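Local atomic coordinates of carbohydrate-binding protein (Flavonifractor plautii, PDB entry 6N1B), a protein that removes the acetyl group from N-acetylgalactosamine, probably that of the blood group A antigen, and also binds the blood group B trisaccharide. Residues 49-54 and 386-391; 333-338 and 355-360. All blocks are in the same frame, centred on the assembly; numbering follows the deposited sequence.

Interaction 1 of 2, residues 49-54 and 386-391; sequences DDQVTH and IWRIGY
Gln51 and Trp387 bury the most surface here, and the Gln51 side chain takes the place of a backbone acceptor for the Trp387 N-H. Gln51 OE1 accepts the backbone N-H of Trp387 at 3.1 Å, with an angle of 161° at the hydrogen. CG of Gln51 stands beside its own backbone N (chi1 -61°) and the chain then runs extended, which carries the amide across the neighbouring strand. OE1 also lies in the plane of the Trp387 indole, at the CD1 edge. The other end of the amide, NE2, is held by Asp383 and by the carbonyl of Ala48.

The backbone supplies a second bond. Val52 N donates a hydrogen bond to Trp387 O at 3.0 Å. Past this point Thr53 and Trp387 lie side by side and point the same way, with Thr53 OG1 3.5 Å from CE3 at the indole edge. Val52 meets Ile389 at about a right angle, CG2 touching CD1 at 3.6 Å.

Arg388 starts away from the other segment, but its chain bends at chi2 (-63°) and brings the guanidinium back. NH1 donates to Asp49 O at 3.1 Å, in the plane of both groups. A weak bond joins NH1 to Asp50 O. A water links Asp49 O to NH2. Both carbonyl oxygens and the water lie near the guanidinium plane. Gln51 CG lies over one face.

The indole of Trp387 is about 5 Å from bound galactose units and meets Tyr335 edge-to-face. The contact joins two sheets, consistent with adjacent blades of a five-bladed beta-propeller. Strand 52-60 pairs with 67-75, while strand 385-395 lies between 351-361 and the short N-terminal strand 30-31.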
ATOM      1  N   ASP A  49      17.762  11.600  -3.313  1.00  9.64           N
ATOM      2  CA  ASP A  49      17.553  10.279  -3.870  1.00 10.29           C
ATOM      3  C   ASP A  49      16.681   9.422  -2.947  1.00  9.86           C
ATOM      4  O   ASP A  49      16.630   9.591  -1.767  1.00 10.11           O
ATOM      5  CB  ASP A  49      18.929   9.599  -4.023  1.00 11.24           C
ATOM      6  CG  ASP A  49      19.769  10.098  -5.182  1.00 13.13           C
ATOM      7  OD1 ASP A  49      19.289  10.801  -6.076  1.00 15.68           O
ATOM      8  OD2 ASP A  49      20.964   9.751  -5.174  1.00 20.37           O
ATOM      9  N   ASP A  50      16.136   8.335  -3.554  1.00 10.81           N
ATOM     10  CA  ASP A  50      15.612   7.224  -2.811  1.00 11.09           C
ATOM     11  C   ASP A  50      14.401   7.578  -1.891  1.00  9.17           C
ATOM     12  O   ASP A  50      14.154   6.924  -0.888  1.00  9.63           O
ATOM     13  CB  ASP A  50      16.642   6.425  -2.069  1.00 11.03           C
ATOM     14  CG  ASP A  50      17.695   5.851  -2.979  1.00 12.91           C
ATOM     15  OD1 ASP A  50      17.379   5.511  -4.114  1.00 12.91           O
ATOM     16  OD2 ASP A  50      18.883   5.853  -2.618  1.00 21.33           O
ATOM     17  N   GLN A  51      13.661   8.629  -2.299  1.00  8.39           N
ATOM     18  CA  GLN A  51      12.405   8.946  -1.645  1.00  8.90           C
ATOM     19  C   GLN A  51      11.286   7.995  -2.180  1.00  7.58           C
ATOM     20  O   GLN A  51      11.186   7.831  -3.395  1.00  9.24           O
ATOM     21  CB  GLN A  51      12.035  10.414  -1.806  1.00  8.64           C
ATOM     22  CG  GLN A  51      13.055  11.375  -1.189  1.00  8.58           C
ATOM     23  CD  GLN A  51      12.617  12.782  -1.347  1.00  9.43           C
ATOM     24  OE1 GLN A  51      11.559  13.127  -0.787  1.00 10.20           O
ATOM     25  NE2 GLN A  51      13.347  13.593  -2.104  1.00  8.95           N
ATOM     26  N   VAL A  52      10.498   7.488  -1.221  1.00  8.04           N
ATOM     27  CA  VAL A  52       9.627   6.382  -1.516  1.00  8.48           C
ATOM     28  C   VAL A  52       8.402   6.474  -0.588  1.00  8.73           C
ATOM     29  O   VAL A  52       8.460   7.030   0.513  1.00  8.97           O
ATOM     30  CB  VAL A  52      10.296   5.009  -1.337  1.00  8.92           C
ATOM     31  CG1 VAL A  52      11.342   4.738  -2.442  1.00  8.91           C
ATOM     32  CG2 VAL A  52      10.950   4.877   0.041  1.00  9.20           C
ATOM     33  N   THR A  53       7.266   5.872  -1.097  1.00  7.76           N
ATOM     34  CA  THR A  53       6.024   5.826  -0.316  1.00  8.50           C
ATOM     35  C   THR A  53       5.206   4.629  -0.667  1.00  8.51           C
ATOM     36  O   THR A  53       5.467   3.922  -1.647  1.00  9.01           O
ATOM     37  CB  THR A  53       5.257   7.202  -0.549  1.00  8.32           C
ATOM     38  OG1 THR A  53       4.290   7.347   0.470  1.00  9.06           O
ATOM     39  CG2 THR A  53       4.613   7.217  -1.902  1.00  8.89           C
ATOM     40  N   HIS A  54       4.172   4.472   0.149  1.00  7.99           N
ATOM     41  CA  HIS A  54       3.128   3.502  -0.164  1.00  8.55           C
ATOM     42  C   HIS A  54       3.634   2.076  -0.463  1.00  7.68           C
ATOM     43  O   HIS A  54       3.445   1.513  -1.546  1.00  8.84           O
ATOM     44  CB  HIS A  54       2.227   4.010  -1.277  1.00  8.18           C
ATOM     45  CG  HIS A  54       0.875   3.368  -1.424  1.00  7.90           C
ATOM     46  ND1 HIS A  54       0.577   2.043  -1.755  1.00 11.03           N
ATOM     47  CD2 HIS A  54      -0.290   4.099  -1.326  1.00  6.35           C
ATOM     48  CE1 HIS A  54      -0.782   2.010  -1.830  1.00  6.94           C
ATOM     49  NE2 HIS A  54      -1.284   3.205  -1.552  1.00 11.81           N
ATOM     50  N   ILE A 386      10.097  15.301   2.674  1.00  9.16           N
ATOM     51  CA  ILE A 386      10.845  14.107   2.281  1.00  8.81           C
ATOM     52  C   ILE A 386       9.969  12.893   2.581  1.00  8.07           C
ATOM     53  O   ILE A 386       9.349  12.768   3.609  1.00  8.80           O
ATOM     54  CB  ILE A 386      12.186  13.984   3.031  1.00  8.55           C
ATOM     55  CG1 ILE A 386      13.159  15.082   2.661  1.00  9.46           C
ATOM     56  CG2 ILE A 386      12.852  12.629   2.816  1.00 10.29           C
ATOM     57  CD1 ILE A 386      13.819  14.947   1.285  1.00  9.08           C
ATOM     58  N   TRP A 387       9.941  11.975   1.608  1.00  8.28           N
ATOM     59  CA  TRP A 387       9.134  10.751   1.648  1.00  8.44           C
ATOM     60  C   TRP A 387      10.010   9.536   1.959  1.00  8.26           C
ATOM     61  O   TRP A 387      10.951   9.263   1.156  1.00  8.67           O
ATOM     62  CB  TRP A 387       8.428  10.484   0.305  1.00  8.98           C
ATOM     63  CG  TRP A 387       7.610  11.598  -0.288  1.00  9.59           C
ATOM     64  CD1 TRP A 387       8.050  12.736  -0.817  1.00 10.39           C
ATOM     65  CD2 TRP A 387       6.154  11.610  -0.431  1.00  8.98           C
ATOM     66  NE1 TRP A 387       6.999  13.500  -1.369  1.00 11.19           N
ATOM     67  CE2 TRP A 387       5.818  12.819  -1.101  1.00 10.42           C
ATOM     68  CE3 TRP A 387       5.170  10.729  -0.085  1.00  9.41           C
ATOM     69  CZ2 TRP A 387       4.526  13.144  -1.458  1.00 11.38           C
ATOM     70  CZ3 TRP A 387       3.823  11.073  -0.376  1.00 10.90           C
ATOM     71  CH2 TRP A 387       3.549  12.267  -1.059  1.00 10.16           C
ATOM     72  N   ARG A 388       9.688   8.761   2.988  1.00  8.00           N
ATOM     73  CA  ARG A 388      10.397   7.512   3.251  1.00  8.04           C
ATOM     74  C   ARG A 388       9.436   6.422   3.752  1.00  8.02           C
ATOM     75  O   ARG A 388       8.269   6.675   4.122  1.00  8.86           O
ATOM     76  CB  ARG A 388      11.450   7.712   4.408  1.00  9.19           C
ATOM     77  CG  ARG A 388      12.530   8.744   4.217  1.00  9.28           C
ATOM     78  CD  ARG A 388      13.474   8.443   3.056  1.00 10.09           C
ATOM     79  NE  ARG A 388      14.497   9.472   3.055  1.00  8.92           N
ATOM     80  CZ  ARG A 388      15.325   9.716   2.072  1.00  8.83           C
ATOM     81  NH1 ARG A 388      15.294   8.989   0.941  1.00 10.74           N
ATOM     82  NH2 ARG A 388      16.219  10.716   2.196  1.00 10.90           N
ATOM     83  N   ILE A 389       9.976   5.195   3.807  1.00  8.39           N
ATOM     84  CA  ILE A 389       9.294   4.016   4.364  1.00  8.41           C
ATOM     85  C   ILE A 389      10.108   3.476   5.505  1.00  7.99           C
ATOM     86  O   ILE A 389      11.327   3.225   5.352  1.00  9.41           O
ATOM     87  CB  ILE A 389       9.161   2.889   3.278  1.00  9.19           C
ATOM     88  CG1 ILE A 389       8.245   3.354   2.147  1.00  8.98           C
ATOM     89  CG2 ILE A 389       8.650   1.610   3.901  1.00 10.32           C
ATOM     90  CD1 ILE A 389       8.380   2.485   0.865  1.00 10.74           C
ATOM     91  N   GLY A 390       9.432   3.278   6.639  1.00  8.82           N
ATOM     92  CA  GLY A 390       9.994   2.671   7.836  1.00  9.23           C
ATOM     93  C   GLY A 390       9.176   1.504   8.366  1.00  8.94           C
ATOM     94  O   GLY A 390       8.417   0.924   7.586  1.00  9.40           O
ATOM     95  N   TYR A 391       9.316   1.201   9.662  1.00  9.20           N
ATOM     96  CA  TYR A 391       8.768   0.013  10.202  1.00  8.96           C
ATOM     97  C   TYR A 391       8.414   0.197  11.640  1.00  8.81           C
ATOM     98  O   TYR A 391       9.104   0.901  12.415  1.00  9.97           O
ATOM     99  CB  TYR A 391       9.802  -1.134  10.064  1.00 10.07           C
ATOM    100  CG  TYR A 391       9.337  -2.497  10.562  1.00  9.41           C
ATOM    101  CD1 TYR A 391       8.485  -3.302   9.830  1.00 10.46           C
ATOM    102  CD2 TYR A 391       9.740  -2.945  11.815  1.00  9.19           C
ATOM    103  CE1 TYR A 391       8.008  -4.502  10.326  1.00  9.51           C
ATOM    104  CE2 TYR A 391       9.275  -4.205  12.304  1.00 10.98           C
ATOM    105  CZ  TYR A 391       8.430  -4.965  11.512  1.00 10.70           C
ATOM    106  OH  TYR A 391       7.974  -6.203  12.040  1.00 11.20           O
TER
HETATM  107  O   HOH W   1      18.350  10.612   0.133  1.00 14.19           O

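Interaction 2 of 2, residues 333-338 and 355-360; sequences QIYRSS and WYSALQ
Tyr335 and Ser357 meet at the beta bulge of an antiparallel hairpin, strands 333-342 and 351-361. The hairpin belongs to a blade of what appears to be a five-bladed beta-propeller. The register slips by one residue between the Ile334-Ala358 and Ser337-Tyr356 pairs, so Tyr335 and Arg336 both lie opposite Ser357. Tyr335 N donates to Ser357 O at 2.7 Å.

Ser357 OG sits between its backbone N and carbonyl carbon (chi1 68°). From there it donates to Arg336 O at 2.7 Å, next to a weak bond from Ser357 N to the same oxygen. OG also lies near the plane of the Tyr335 ring, at its CB edge. Leu359 CD1 approaches Tyr335 CD1 obliquely at 3.7 Å. Tyr335 lines the glycan pocket, and its hydroxyl is hydrogen-bonded to Trp271 NE1. Arg336 turns away from the partner strand to Asp56 and Asp122, both ligands of a calcium ion.

Ile334, Ser337, Tyr356 and Ala358 point to one face. Ile334 CD1 reaches Tyr356 CE2 at 3.9 Å, the two side chains slanting across each other. Ser337 OG bends back to Tyr335 O, a bond of 2.9 Å within its own strand that spans the bulge. The same OG packs on Tyr356 CB.

Past the bulge regular pairing resumes. Ser338 and Trp355 exchange two backbone bonds, and Ser338 O also lies in the plane of the Trp355 indole, 3.9 Å from CE3.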
ATOM      1  N   GLN A 333       3.164  13.568   8.581  1.00  9.51           N
ATOM      2  CA  GLN A 333       1.988  12.692   8.537  1.00  9.40           C
ATOM      3  C   GLN A 333       2.453  11.258   8.453  1.00  8.96           C
ATOM      4  O   GLN A 333       3.564  11.031   7.900  1.00  9.19           O
ATOM      5  CB  GLN A 333       1.074  13.046   7.368  1.00 10.59           C
ATOM      6  CG  GLN A 333       1.502  12.553   6.033  1.00 10.66           C
ATOM      7  CD  GLN A 333       0.802  13.212   4.877  1.00 10.00           C
ATOM      8  OE1 GLN A 333      -0.556  13.245   4.861  1.00 13.33           O
ATOM      9  NE2 GLN A 333       1.487  13.680   3.935  1.00  8.84           N
ATOM     10  N   ILE A 334       1.597  10.330   8.930  1.00  8.41           N
ATOM     11  CA  ILE A 334       1.783   8.959   8.567  1.00  7.70           C
ATOM     12  C   ILE A 334       1.039   8.688   7.298  1.00  8.02           C
ATOM     13  O   ILE A 334      -0.149   9.109   7.159  1.00  9.94           O
ATOM     14  CB  ILE A 334       1.388   7.986   9.672  1.00  8.95           C
ATOM     15  CG1 ILE A 334       2.024   8.352  11.024  1.00  8.89           C
ATOM     16  CG2 ILE A 334       1.666   6.597   9.283  1.00  9.58           C
ATOM     17  CD1 ILE A 334       3.504   8.368  11.017  1.00 11.11           C
ATOM     18  N   TYR A 335       1.709   8.076   6.336  1.00  8.52           N
ATOM     19  CA  TYR A 335       1.148   7.809   5.016  1.00  8.09           C
ATOM     20  C   TYR A 335       0.780   6.306   4.914  1.00  8.42           C
ATOM     21  O   TYR A 335       0.787   5.589   5.896  1.00  9.05           O
ATOM     22  CB  TYR A 335       2.122   8.302   3.891  1.00  8.56           C
ATOM     23  CG  TYR A 335       1.416   8.878   2.690  1.00  8.40           C
ATOM     24  CD1 TYR A 335       0.887  10.203   2.831  1.00  9.94           C
ATOM     25  CD2 TYR A 335       1.196   8.239   1.498  1.00  9.46           C
ATOM     26  CE1 TYR A 335       0.164  10.773   1.768  1.00 12.04           C
ATOM     27  CE2 TYR A 335       0.473   8.761   0.458  1.00 11.06           C
ATOM     28  CZ  TYR A 335      -0.052  10.082   0.629  1.00 11.52           C
ATOM     29  OH  TYR A 335      -0.842  10.622  -0.403  1.00 14.08           O
ATOM     30  N   ARG A 336       0.403   5.880   3.709  1.00  8.11           N
ATOM     31  CA  ARG A 336      -0.126   4.552   3.572  1.00  8.46           C
ATOM     32  C   ARG A 336       0.798   3.489   4.037  1.00  8.74           C
ATOM     33  O   ARG A 336       2.006   3.545   3.760  1.00  9.37           O
ATOM     34  CB  ARG A 336      -0.535   4.351   2.096  1.00  7.90           C
ATOM     35  CG  ARG A 336      -1.417   3.107   1.876  1.00  8.22           C
ATOM     36  CD  ARG A 336      -0.710   1.764   1.619  1.00  8.37           C
ATOM     37  NE  ARG A 336      -1.733   0.833   1.106  1.00  8.17           N
ATOM     38  CZ  ARG A 336      -1.493  -0.437   0.751  1.00  7.91           C
ATOM     39  NH1 ARG A 336      -0.302  -0.975   0.909  1.00  8.25           N
ATOM     40  NH2 ARG A 336      -2.499  -1.179   0.347  1.00  8.41           N
ATOM     41  N   SER A 337       0.276   2.520   4.764  1.00  7.95           N
ATOM     42  CA  SER A 337       1.083   1.516   5.441  1.00  7.67           C
ATOM     43  C   SER A 337       0.597   0.132   5.073  1.00  8.40           C
ATOM     44  O   SER A 337      -0.594  -0.064   4.737  1.00 10.06           O
ATOM     45  CB  SER A 337       1.032   1.785   6.915  1.00  9.47           C
ATOM     46  OG  SER A 337       1.557   3.121   7.189  1.00  9.61           O
ATOM     47  N   SER A 338       1.450  -0.873   5.111  1.00  8.05           N
ATOM     48  CA  SER A 338       1.144  -2.266   4.842  1.00  7.65           C
ATOM     49  C   SER A 338       1.482  -3.090   6.053  1.00  7.20           C
ATOM     50  O   SER A 338       2.385  -2.775   6.771  1.00 10.14           O
ATOM     51  CB  SER A 338       1.917  -2.683   3.601  1.00  8.54           C
ATOM     52  OG  SER A 338       1.693  -4.025   3.256  1.00  9.39           O
ATOM     53  N   TRP A 355       4.910  -1.965   7.904  1.00  8.20           N
ATOM     54  CA  TRP A 355       5.815  -1.146   7.022  1.00  8.87           C
ATOM     55  C   TRP A 355       5.048   0.095   6.754  1.00  8.86           C
ATOM     56  O   TRP A 355       4.026   0.098   6.052  1.00  8.95           O
ATOM     57  CB  TRP A 355       6.206  -1.934   5.782  1.00  8.45           C
ATOM     58  CG  TRP A 355       7.077  -3.131   6.065  1.00  8.21           C
ATOM     59  CD1 TRP A 355       8.426  -3.131   5.972  1.00 10.36           C
ATOM     60  CD2 TRP A 355       6.687  -4.463   6.487  1.00  8.61           C
ATOM     61  NE1 TRP A 355       8.878  -4.380   6.361  1.00  9.98           N
ATOM     62  CE2 TRP A 355       7.848  -5.222   6.639  1.00  9.58           C
ATOM     63  CE3 TRP A 355       5.451  -5.107   6.727  1.00  8.93           C
ATOM     64  CZ2 TRP A 355       7.816  -6.530   7.075  1.00 10.52           C
ATOM     65  CZ3 TRP A 355       5.416  -6.391   7.114  1.00  9.59           C
ATOM     66  CH2 TRP A 355       6.603  -7.103   7.303  1.00 10.09           C
ATOM     67  N   TYR A 356       5.461   1.228   7.391  1.00  9.01           N
ATOM     68  CA  TYR A 356       4.749   2.476   7.284  1.00  8.62           C
ATOM     69  C   TYR A 356       5.466   3.480   6.464  1.00  8.49           C
ATOM     70  O   TYR A 356       6.685   3.655   6.634  1.00 10.95           O
ATOM     71  CB  TYR A 356       4.349   3.051   8.657  1.00  9.22           C
ATOM     72  CG  TYR A 356       5.409   3.743   9.500  1.00  8.24           C
ATOM     73  CD1 TYR A 356       6.222   3.004  10.365  1.00  9.39           C
ATOM     74  CD2 TYR A 356       5.505   5.062   9.517  1.00  9.02           C
ATOM     75  CE1 TYR A 356       7.134   3.650  11.237  1.00  8.60           C
ATOM     76  CE2 TYR A 356       6.351   5.724  10.382  1.00  9.01           C
ATOM     77  CZ  TYR A 356       7.147   5.068  11.252  1.00  9.30           C
ATOM     78  OH  TYR A 356       7.987   5.666  12.132  1.00 10.06           O
ATOM     79  N   SER A 357       4.795   4.170   5.571  1.00  8.72           N
ATOM     80  CA  SER A 357       5.394   5.320   4.936  1.00  8.43           C
ATOM     81  C   SER A 357       5.032   6.585   5.664  1.00  7.62           C
ATOM     82  O   SER A 357       4.026   6.609   6.441  1.00  8.62           O
ATOM     83  CB  SER A 357       5.111   5.346   3.448  1.00  8.96           C
ATOM     84  OG  SER A 357       3.727   5.584   3.129  1.00  9.07           O
ATOM     85  N   ALA A 358       5.861   7.611   5.513  1.00  8.24           N
ATOM     86  CA  ALA A 358       5.632   8.882   6.205  1.00  8.44           C
ATOM     87  C   ALA A 358       6.399   9.972   5.479  1.00  8.29           C
ATOM     88  O   ALA A 358       7.156   9.730   4.552  1.00  8.44           O
ATOM     89  CB  ALA A 358       6.005   8.789   7.668  1.00  9.34           C
ATOM     90  N   LEU A 359       6.140  11.202   5.930  1.00  8.62           N
ATOM     91  CA  LEU A 359       6.808  12.399   5.367  1.00  8.95           C
ATOM     92  C   LEU A 359       7.303  13.270   6.519  1.00  8.24           C
ATOM     93  O   LEU A 359       6.666  13.336   7.557  1.00  8.93           O
ATOM     94  CB  LEU A 359       5.835  13.231   4.511  1.00  9.00           C
ATOM     95  CG  LEU A 359       5.386  12.639   3.197  1.00 10.53           C
ATOM     96  CD1 LEU A 359       4.314  11.577   3.328  1.00  9.52           C
ATOM     97  CD2 LEU A 359       4.929  13.725   2.290  1.00 11.99           C
ATOM     98  N   GLN A 360       8.430  13.967   6.203  1.00  9.15           N
ATOM     99  CA  GLN A 360       8.988  14.992   7.052  1.00  8.89           C
ATOM    100  C   GLN A 360       8.659  16.304   6.464  1.00  9.37           C
ATOM    101  O   GLN A 360       8.790  16.543   5.242  1.00 10.22           O
ATOM    102  CB  GLN A 360      10.501  14.807   7.194  1.00  9.82           C
ATOM    103  CG  GLN A 360      11.100  15.816   8.170  1.00  9.77           C
ATOM    104  CD  GLN A 360      12.574  15.637   8.488  1.00  9.81           C
ATOM    105  OE1 GLN A 360      13.194  14.637   8.113  1.00 10.48           O
ATOM    106  NE2 GLN A 360      13.122  16.682   9.163  1.00 11.59           N
TER

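In the fold
The two contacts are neighbours, their centres about 8 Å apart. Interaction 2 is nested along the chain inside the long loop that interaction 1 closes. They share one antiparallel sheet, in which strand 385-395 lies next to 351-361. Probable hydrogen bonds join them there, from Ala358 N to Arg388 O at 2.9 Å and from Gly390 N to Tyr356 O at 2.8 Å. Interaction 2 pairs strands within this sheet, whereas interaction 1 ties it to the sheet that starts with strand 52-60. Thr53 OG1 also packs against Tyr335 CD2 at 3.4 Å. Interaction 1 thus joins the two sheets that would close the probable propeller ring, beside the glycan pocket.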